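Local structure of collagen adhesin (Staphylococcus aureus, 2F68) at residues A[171-176]-A[184-189]; A[229-234]-A[240-245]. The protein binds collagen as a cell-surface adhesin, probably by closing its domains around the collagen triple helix. All blocks are in the same frame, centred on the assembly; numbering follows the deposited sequence.

Interaction 1 of 2, residues A[171-176]-A[184-189]; sequences LNINNE and ITIKDQ
Strand 171-173 faces strand 184-189 at 10.3 Å between axes, their directions 166° apart and no hydrogen bond between them, which is the spacing of two layers of a beta sandwich and not of neighbours in one sheet. The two strands belong to different sheets, and the seven residues between the segments contain neither helix nor strand, so the chain passes from one layer to the other through a short connection. Aliphatic side chains make up most of the contact. Ile173 divides its branches between two partners: CG2 meets CG2 of Ile184 at 3.7 Å, while CD1 reaches CG1 of Ile186 at 3.9 Å. Two torsions produce this split: chi1 of -43° sets CG2 anti to the backbone N and CG1 anti to the carbonyl carbon, and an extended chi2 of 163° carries CD1 on to Ile186. The Leu171 and Ile186 side chains run antiparallel alongside one another, with CD2 of Leu171 3.8 Å from CG2 of Ile186. Ile256 of strand 252-262 and Tyr153 pack against the same cluster. At the far end a buried carboxylate borders the apolar layer: OD1 of Asp188 accepts a hydrogen bond from Asn272, and its OD2 lies 3.6 Å from the Leu171 methyl CD1.

Interaction 2 of 2, residues A[229-234]-A[240-245]; sequences SKITVD and IDVTIP
Ile231 and Ile240 project in parallel from the hairpin, flank to flank, their CG2 methyls 3.8 Å apart, on the inward face of the antiparallel beta hairpin formed by strands 230-234 and 239-244. They are diagonal neighbours: Ile231 is paired directly with Val242, and Val233 with Ile240, both non-hydrogen-bonded pairs. Each isoleucine has CG2 opposite its backbone N (chi1 -48° in Ile231, -57° in Ile240), and these are the branches that meet. Val233 adds a looser contact, its CG2 4.3 Å from CG1 of Ile240. Leu196 and Ile203 of strand 194-207 and Ile219 of helix 218-225 pack on this same face.

The other face carries Lys230, Thr232, Asp241 and Thr243, whose strands are joined by two reciprocal pairs of backbone bonds. Asp241 N gives the straightest, 173° at the hydrogen, to Thr232 O at 2.8 Å. The return bond from Thr232 N to Asp241 O is equally short but more bent. Beyond the ladder, Ser229 OG lies 3.2 Å from CD of Pro245, and Ser229 CA makes a CA-H...O contact with Thr243 O. The chemistry is thus two-sided: backbone bonds fix the register, apolar branches turn one face into the domain interior, and polar side chains leave the other suited to solvent.

How the interactions relate
The segments of interaction 1 both precede those of interaction 2 in the chain, yet the centres of the two contacts lie about 10 Å apart because strands 184-190 and 239-244 are neighbours in one antiparallel sheet. Two probable backbone hydrogen bonds join them: Val242 N to Ile186 O at 2.7 Å and Asp188 N to Ile240 O at 2.8 Å. Interaction 2 therefore extends, within a sheet, the layer that interaction 1 sets against the opposite one. Their apolar sides merge where CD1 of Ile173 comes within 4.0 Å of CD1 of Ile244, while Lys187 CG packs 3.4 Å from Asp241 OD1 on the polar face. All four segments fall in the collagen-binding family region.

Interaction 1 of 2, residues A[171-176]-A[184-189]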
loop_
_atom_site.group_PDB
_atom_site.type_symbol
_atom_site.label_atom_id
_atom_site.label_comp_id
_atom_site.label_asym_id
_atom_site.label_seq_id
_atom_site.Cartn_x
_atom_site.Cartn_y
_atom_site.Cartn_z
ATOM N N LEU A 171 0.205 3.556 -15.258
ATOM C CA LEU A 171 -0.417 3.579 -16.580
ATOM C C LEU A 171 0.383 2.716 -17.552
ATOM O O LEU A 171 1.362 3.171 -18.148
ATOM C CB LEU A 171 -0.545 5.016 -17.104
ATOM C CG LEU A 171 -1.824 5.805 -16.803
ATOM C CD1 LEU A 171 -1.937 6.175 -15.331
ATOM C CD2 LEU A 171 -1.882 7.056 -17.667
ATOM N N ASN A 172 -0.046 1.466 -17.699
ATOM C CA ASN A 172 0.653 0.490 -18.531
ATOM C C ASN A 172 0.101 0.443 -19.956
ATOM O O ASN A 172 -0.937 -0.171 -20.213
ATOM C CB ASN A 172 0.606 -0.896 -17.877
ATOM C CG ASN A 172 1.244 -0.917 -16.496
ATOM O OD1 ASN A 172 2.383 -0.486 -16.315
ATOM N ND2 ASN A 172 0.510 -1.431 -15.515
ATOM N N ILE A 173 0.811 1.097 -20.875
ATOM C CA ILE A 173 0.372 1.235 -22.266
ATOM C C ILE A 173 1.165 0.313 -23.196
ATOM O O ILE A 173 2.389 0.211 -23.083
ATOM C CB ILE A 173 0.500 2.702 -22.763
ATOM C CG1 ILE A 173 0.004 3.688 -21.696
ATOM C CG2 ILE A 173 -0.255 2.895 -24.079
ATOM C CD1 ILE A 173 0.445 5.127 -21.916
ATOM N N ASN A 174 0.449 -0.344 -24.111
ATOM C CA ASN A 174 1.028 -1.257 -25.109
ATOM C C ASN A 174 1.969 -2.296 -24.490
ATOM O O ASN A 174 3.161 -2.348 -24.804
ATOM C CB ASN A 174 1.714 -0.470 -26.239
ATOM C CG ASN A 174 1.973 -1.318 -27.480
ATOM O OD1 ASN A 174 1.415 -2.406 -27.642
ATOM N ND2 ASN A 174 2.823 -0.814 -28.367
ATOM N N ASN A 175 1.406 -3.126 -23.616
ATOM C CA ASN A 175 2.166 -4.097 -22.827
ATOM C C ASN A 175 2.851 -5.205 -23.629
ATOM O O ASN A 175 3.873 -5.742 -23.199
ATOM C CB ASN A 175 1.270 -4.716 -21.750
ATOM C CG ASN A 175 0.806 -3.701 -20.724
ATOM O OD1 ASN A 175 1.615 -3.099 -20.019
ATOM N ND2 ASN A 175 -0.506 -3.511 -20.633
ATOM N N GLU A 176 2.288 -5.539 -24.787
ATOM C CA GLU A 176 2.816 -6.614 -25.627
ATOM C C GLU A 176 3.699 -6.098 -26.766
ATOM O O GLU A 176 4.143 -6.879 -27.615
ATOM C CB GLU A 176 1.674 -7.481 -26.175
ATOM C CG GLU A 176 0.852 -8.204 -25.105
ATOM C CD GLU A 176 1.672 -9.180 -24.272
ATOM O OE1 GLU A 176 2.439 -9.975 -24.856
ATOM O OE2 GLU A 176 1.540 -9.155 -23.031
ATOM N N ILE A 184 -1.736 6.883 -29.975
ATOM C CA ILE A 184 -2.281 6.468 -28.683
ATOM C C ILE A 184 -2.608 7.691 -27.827
ATOM O O ILE A 184 -1.743 8.537 -27.581
ATOM C CB ILE A 184 -1.316 5.524 -27.916
ATOM C CG1 ILE A 184 -0.809 4.401 -28.832
ATOM C CG2 ILE A 184 -2.003 4.946 -26.678
ATOM C CD1 ILE A 184 0.454 3.710 -28.343
ATOM N N THR A 185 -3.860 7.776 -27.385
ATOM C CA THR A 185 -4.324 8.893 -26.565
ATOM C C THR A 185 -4.915 8.396 -25.247
ATOM O O THR A 185 -5.871 7.616 -25.237
ATOM C CB THR A 185 -5.361 9.762 -27.319
ATOM O OG1 THR A 185 -4.881 10.054 -28.638
ATOM C CG2 THR A 185 -5.618 11.069 -26.577
ATOM N N ILE A 186 -4.330 8.849 -24.141
ATOM C CA ILE A 186 -4.793 8.489 -22.802
ATOM C C ILE A 186 -5.200 9.747 -22.035
ATOM O O ILE A 186 -4.396 10.666 -21.866
ATOM C CB ILE A 186 -3.708 7.709 -21.994
ATOM C CG1 ILE A 186 -3.076 6.578 -22.826
ATOM C CG2 ILE A 186 -4.274 7.200 -20.662
ATOM C CD1 ILE A 186 -4.025 5.452 -23.245
ATOM N N LYS A 187 -6.451 9.784 -21.584
ATOM C CA LYS A 187 -6.963 10.908 -20.802
ATOM C C LYS A 187 -7.265 10.483 -19.366
ATOM O O LYS A 187 -8.319 9.907 -19.084
ATOM C CB LYS A 187 -8.204 11.520 -21.463
ATOM C CG LYS A 187 -7.916 12.286 -22.746
ATOM C CD LYS A 187 -9.164 12.980 -23.268
ATOM C CE LYS A 187 -8.882 13.722 -24.563
ATOM N NZ LYS A 187 -10.099 14.398 -25.093
ATOM N N ASP A 188 -6.327 10.774 -18.466
ATOM C CA ASP A 188 -6.427 10.370 -17.065
ATOM C C ASP A 188 -7.010 11.482 -16.193
ATOM O O ASP A 188 -6.693 12.659 -16.375
ATOM C CB ASP A 188 -5.052 9.941 -16.539
ATOM C CG ASP A 188 -5.122 9.282 -15.172
ATOM O OD1 ASP A 188 -5.274 10.003 -14.163
ATOM O OD2 ASP A 188 -5.003 8.041 -15.106
ATOM N N GLN A 189 -7.869 11.089 -15.254
ATOM C CA GLN A 189 -8.466 12.011 -14.288
ATOM C C GLN A 189 -8.332 11.444 -12.876
ATOM O O GLN A 189 -8.831 10.354 -12.587
ATOM C CB GLN A 189 -9.946 12.270 -14.603
ATOM C CG GLN A 189 -10.235 12.833 -15.994
ATOM C CD GLN A 189 -10.408 11.755 -17.052
ATOM O OE1 GLN A 189 -10.916 10.667 -16.775
ATOM N NE2 GLN A 189 -9.991 12.058 -18.276
#

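Interaction 2 of 2, residues A[229-234]-A[240-245]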
loop_
_atom_site.group_PDB
_atom_site.type_symbol
_atom_site.label_atom_id
_atom_site.label_comp_id
_atom_site.label_asym_id
_atom_site.label_seq_id
_atom_site.Cartn_x
_atom_site.Cartn_y
_atom_site.Cartn_z
ATOM N N SER A 229 5.109 13.596 -28.978
ATOM C CA SER A 229 4.566 13.172 -27.689
ATOM C C SER A 229 4.302 14.363 -26.776
ATOM O O SER A 229 5.037 15.353 -26.805
ATOM C CB SER A 229 5.512 12.189 -26.994
ATOM O OG SER A 229 5.626 10.981 -27.723
ATOM N N LYS A 230 3.248 14.258 -25.969
ATOM C CA LYS A 230 2.875 15.317 -25.036
ATOM C C LYS A 230 2.178 14.753 -23.799
ATOM O O LYS A 230 1.082 14.194 -23.890
ATOM C CB LYS A 230 1.986 16.360 -25.732
ATOM C CG LYS A 230 1.705 17.620 -24.913
ATOM C CD LYS A 230 2.911 18.551 -24.858
ATOM C CE LYS A 230 2.623 19.771 -23.998
ATOM N NZ LYS A 230 3.797 20.683 -23.916
ATOM N N ILE A 231 2.833 14.898 -22.649
ATOM C CA ILE A 231 2.237 14.539 -21.365
ATOM C C ILE A 231 1.743 15.819 -20.687
ATOM O O ILE A 231 2.457 16.436 -19.891
ATOM C CB ILE A 231 3.221 13.760 -20.447
ATOM C CG1 ILE A 231 3.897 12.618 -21.217
ATOM C CG2 ILE A 231 2.495 13.223 -19.210
ATOM C CD1 ILE A 231 5.116 12.029 -20.522
ATOM N N THR A 232 0.521 16.218 -21.032
ATOM C CA THR A 232 -0.086 17.433 -20.497
ATOM C C THR A 232 -0.592 17.188 -19.078
ATOM O O THR A 232 -1.422 16.305 -18.848
ATOM C CB THR A 232 -1.248 17.936 -21.388
ATOM O OG1 THR A 232 -0.846 17.921 -22.763
ATOM C CG2 THR A 232 -1.657 19.353 -21.000
ATOM N N VAL A 233 -0.078 17.971 -18.132
ATOM C CA VAL A 233 -0.449 17.831 -16.726
ATOM C C VAL A 233 -1.079 19.114 -16.189
ATOM O O VAL A 233 -0.459 20.181 -16.206
ATOM C CB VAL A 233 0.767 17.428 -15.843
ATOM C CG1 VAL A 233 0.361 17.336 -14.377
ATOM C CG2 VAL A 233 1.364 16.104 -16.310
ATOM N N ASP A 234 -2.321 18.997 -15.726
ATOM C CA ASP A 234 -3.000 20.080 -15.028
ATOM C C ASP A 234 -3.031 19.741 -13.539
ATOM O O ASP A 234 -3.854 18.939 -13.091
ATOM C CB ASP A 234 -4.417 20.278 -15.581
ATOM C CG ASP A 234 -5.011 21.630 -15.214
ATOM O OD1 ASP A 234 -5.114 21.944 -14.009
ATOM O OD2 ASP A 234 -5.392 22.377 -16.141
ATOM N N ILE A 240 -4.052 14.095 -16.235
ATOM C CA ILE A 240 -2.878 13.802 -17.056
ATOM C C ILE A 240 -3.314 13.315 -18.439
ATOM O O ILE A 240 -3.962 12.274 -18.567
ATOM C CB ILE A 240 -1.945 12.754 -16.386
ATOM C CG1 ILE A 240 -1.504 13.230 -14.996
ATOM C CG2 ILE A 240 -0.727 12.470 -17.271
ATOM C CD1 ILE A 240 -0.999 12.124 -14.084
ATOM N N ASP A 241 -2.958 14.081 -19.468
ATOM C CA ASP A 241 -3.284 13.730 -20.848
ATOM C C ASP A 241 -2.034 13.293 -21.607
ATOM O O ASP A 241 -1.104 14.080 -21.796
ATOM C CB ASP A 241 -3.971 14.900 -21.560
ATOM C CG ASP A 241 -5.326 15.243 -20.958
ATOM O OD1 ASP A 241 -6.108 14.315 -20.658
ATOM O OD2 ASP A 241 -5.611 16.448 -20.795
ATOM N N VAL A 242 -2.023 12.032 -22.033
ATOM C CA VAL A 242 -0.870 11.447 -22.714
ATOM C C VAL A 242 -1.174 11.207 -24.192
ATOM O O VAL A 242 -2.160 10.551 -24.536
ATOM C CB VAL A 242 -0.418 10.119 -22.046
ATOM C CG1 VAL A 242 0.899 9.630 -22.644
ATOM C CG2 VAL A 242 -0.281 10.289 -20.535
ATOM N N THR A 243 -0.321 11.751 -25.056
ATOM C CA THR A 243 -0.425 11.547 -26.498
ATOM C C THR A 243 0.882 10.961 -27.024
ATOM O O THR A 243 1.950 11.545 -26.839
ATOM C CB THR A 243 -0.752 12.866 -27.240
ATOM O OG1 THR A 243 -1.873 13.505 -26.619
ATOM C CG2 THR A 243 -1.071 12.602 -28.708
ATOM N N ILE A 244 0.789 9.795 -27.659
ATOM C CA ILE A 244 1.955 9.123 -28.233
ATOM C C ILE A 244 1.719 8.852 -29.722
ATOM O O ILE A 244 0.739 8.194 -30.080
ATOM C CB ILE A 244 2.285 7.792 -27.495
ATOM C CG1 ILE A 244 2.415 8.020 -25.983
ATOM C CG2 ILE A 244 3.565 7.165 -28.056
ATOM C CD1 ILE A 244 2.244 6.765 -25.139
ATOM N N PRO A 245 2.609 9.373 -30.593
ATOM C CA PRO A 245 2.544 9.119 -32.037
ATOM C C PRO A 245 2.670 7.634 -32.371
ATOM O O PRO A 245 3.284 6.879 -31.611
ATOM C CB PRO A 245 3.753 9.885 -32.584
ATOM C CG PRO A 245 4.049 10.916 -31.557
ATOM C CD PRO A 245 3.734 10.262 -30.254
#